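Local coordinates for protein golgi autoantigen, golgin subfamily A member 4 (PDB 1UPT) that binds a small GTPase through its GRIP domain and takes part in vesicle trafficking at the Golgi, including transport from endosomes, at residues R11-E16 / K24-V29. Residues are numbered along the deposited sequence; the frame is centred on the assembly and turned at random.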
loop_
_atom_site.group_PDB
_atom_site.type_symbol
_atom_site.label_atom_id
_atom_site.label_comp_id
_atom_site.label_asym_id
_atom_site.label_seq_id
_atom_site.Cartn_x
_atom_site.Cartn_y
_atom_site.Cartn_z
ATOM N N ARG B 11 3.328 -0.399 5.858
ATOM C CA ARG B 11 4.688 -0.935 5.731
ATOM C C ARG B 11 4.832 -2.333 6.297
ATOM O O ARG B 11 5.488 -3.187 5.703
ATOM C CB ARG B 11 5.723 -0.012 6.421
ATOM C CG ARG B 11 6.121 1.213 5.617
ATOM C CD ARG B 11 7.435 1.867 6.108
ATOM N NE ARG B 11 7.272 2.431 7.449
ATOM C CZ ARG B 11 6.829 3.651 7.722
ATOM N NH1 ARG B 11 6.478 4.483 6.755
ATOM N NH2 ARG B 11 6.710 4.036 8.989
ATOM N N LYS B 12 4.225 -2.566 7.450
ATOM C CA LYS B 12 4.210 -3.884 8.071
ATOM C C LYS B 12 3.514 -4.889 7.142
ATOM O O LYS B 12 4.028 -5.970 6.870
ATOM C CB LYS B 12 3.483 -3.791 9.419
ATOM C CG LYS B 12 3.148 -5.129 10.059
ATOM C CD LYS B 12 4.215 -5.589 11.056
ATOM C CE LYS B 12 4.229 -7.108 11.154
ATOM N NZ LYS B 12 5.312 -7.576 12.035
ATOM N N VAL B 13 2.361 -4.485 6.634
ATOM C CA VAL B 13 1.529 -5.345 5.802
ATOM C C VAL B 13 2.167 -5.561 4.417
ATOM O O VAL B 13 2.184 -6.669 3.885
ATOM C CB VAL B 13 0.136 -4.712 5.703
ATOM C CG1 VAL B 13 -0.671 -5.321 4.616
ATOM C CG2 VAL B 13 -0.552 -4.809 7.037
ATOM N N LEU B 14 2.726 -4.510 3.847
ATOM C CA LEU B 14 3.308 -4.605 2.517
ATOM C C LEU B 14 4.595 -5.377 2.563
ATOM O O LEU B 14 4.938 -6.032 1.605
ATOM C CB LEU B 14 3.546 -3.236 1.888
ATOM C CG LEU B 14 2.328 -2.775 1.106
ATOM C CD1 LEU B 14 2.399 -1.313 0.902
ATOM C CD2 LEU B 14 2.188 -3.530 -0.217
ATOM N N PHE B 15 5.303 -5.319 3.685
ATOM C CA PHE B 15 6.547 -6.043 3.781
ATOM C C PHE B 15 6.267 -7.535 3.731
ATOM O O PHE B 15 6.877 -8.234 2.947
ATOM C CB PHE B 15 7.350 -5.661 5.026
ATOM C CG PHE B 15 8.647 -6.417 5.141
ATOM C CD1 PHE B 15 9.654 -6.234 4.201
ATOM C CD2 PHE B 15 8.843 -7.343 6.162
ATOM C CE1 PHE B 15 10.836 -6.952 4.275
ATOM C CE2 PHE B 15 10.034 -8.066 6.248
ATOM C CZ PHE B 15 11.035 -7.866 5.296
ATOM N N GLU B 16 5.319 -8.004 4.541
ATOM C CA GLU B 16 4.908 -9.417 4.490
ATOM C C GLU B 16 4.426 -9.820 3.090
ATOM O O GLU B 16 4.853 -10.824 2.550
ATOM C CB GLU B 16 3.831 -9.735 5.535
ATOM C CG GLU B 16 4.222 -9.424 6.975
ATOM C CD GLU B 16 5.395 -10.270 7.421
ATOM O OE1 GLU B 16 5.199 -11.491 7.555
ATOM O OE2 GLU B 16 6.513 -9.732 7.570
ATOM N N LYS B 24 -2.615 -13.789 0.589
ATOM C CA LYS B 24 -4.047 -13.548 0.461
ATOM C C LYS B 24 -4.588 -12.612 1.517
ATOM O O LYS B 24 -5.316 -11.656 1.205
ATOM C CB LYS B 24 -4.881 -14.841 0.521
ATOM C CG LYS B 24 -6.213 -14.684 -0.268
ATOM C CD LYS B 24 -7.364 -15.470 0.310
ATOM C CE LYS B 24 -8.671 -15.158 -0.472
ATOM N NZ LYS B 24 -9.618 -16.308 -0.494
ATOM N N THR B 25 -4.226 -12.894 2.759
ATOM C CA THR B 25 -4.659 -12.070 3.865
ATOM C C THR B 25 -4.157 -10.649 3.697
ATOM O O THR B 25 -4.930 -9.705 3.809
ATOM C CB THR B 25 -4.208 -12.656 5.180
ATOM O OG1 THR B 25 -4.764 -13.976 5.326
ATOM C CG2 THR B 25 -4.799 -11.832 6.339
HETATM N N MSE B 26 -2.868 -10.525 3.404
HETATM C CA MSE B 26 -2.247 -9.218 3.172
HETATM C C MSE B 26 -2.914 -8.482 2.006
HETATM O O MSE B 26 -3.078 -7.268 2.068
HETATM C CB MSE B 26 -0.743 -9.333 2.933
HETATM C CG MSE B 26 0.142 -9.883 4.081
HETATM SE SE MSE B 26 -0.094 -9.030 5.851
HETATM C CE MSE B 26 -1.579 -10.040 6.632
ATOM N N ALA B 27 -3.298 -9.196 0.940
ATOM C CA ALA B 27 -3.942 -8.532 -0.196
ATOM C C ALA B 27 -5.295 -7.977 0.223
ATOM O O ALA B 27 -5.676 -6.871 -0.180
ATOM C CB ALA B 27 -4.134 -9.461 -1.368
ATOM N N LYS B 28 -6.033 -8.743 1.025
ATOM C CA LYS B 28 -7.266 -8.204 1.607
ATOM C C LYS B 28 -7.019 -6.943 2.452
ATOM O O LYS B 28 -7.743 -5.947 2.353
ATOM C CB LYS B 28 -7.962 -9.239 2.477
ATOM C CG LYS B 28 -8.521 -10.384 1.680
ATOM C CD LYS B 28 -8.908 -11.561 2.563
ATOM C CE LYS B 28 -10.266 -11.389 3.166
ATOM N NZ LYS B 28 -10.670 -12.720 3.765
ATOM N N VAL B 29 -6.012 -6.996 3.309
ATOM C CA VAL B 29 -5.732 -5.857 4.156
ATOM C C VAL B 29 -5.357 -4.599 3.318
ATOM O O VAL B 29 -5.857 -3.520 3.568
ATOM C CB VAL B 29 -4.575 -6.123 5.125
ATOM C CG1 VAL B 29 -4.256 -4.870 5.902
ATOM C CG2 VAL B 29 -4.895 -7.264 6.092
#
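The carbonyl oxygen of Val-13 is met by the side chain of Met-26, a selenomethionine here: CG and SE each lie 3.8 Å from Val-13 O, contacts of packing and not hydrogen bonds. In this long, flexible residue the bend at chi2 (-51°) lays SE along Val-13, 4.0 Å from its CG1, whereas the bend at chi3 carries CE back over helix 23-33. Met-26 CG also lies 4.0 Å from Glu-16 CB. One unbranched side chain thus bridges successive turns of helix 5-18. Beyond its CB, Glu-16 turns away, and its OE2 forms a salt bridge with Arg-21, so the methylene serves the apolar contact while the charge stays outside it. Val-29 meets the same Val-13 methyl roughly at right angles to the selenium: its CG1 branch, placed anti to the backbone N (chi1 175°), touches CG1 of Val-13 at 3.8 Å and CG2 at 3.9 Å. These compact, beta-branched residues let methyl meet methyl across segment axes 9.3 Å apart. No hydrogen bond links the segments; hydrophobic contact carries the pairing. Tyr-17 and Tyr-9 extend it along helix 5-18, and Ile-30 reaches Val-13 from helix 23-33. Val-13, Met-26 and Val-29 also pack on side chains of another protein's chain, consistent with a GTPase-binding surface, whereas Leu-14 and Ala-27 face the second subunit. Segments 11-16 and 24-29 run at 143° to each other, and helices 5-18 and 23-33 that carry them form an obliquely antiparallel helical hairpin within the three-helix, dimeric GRIP domain.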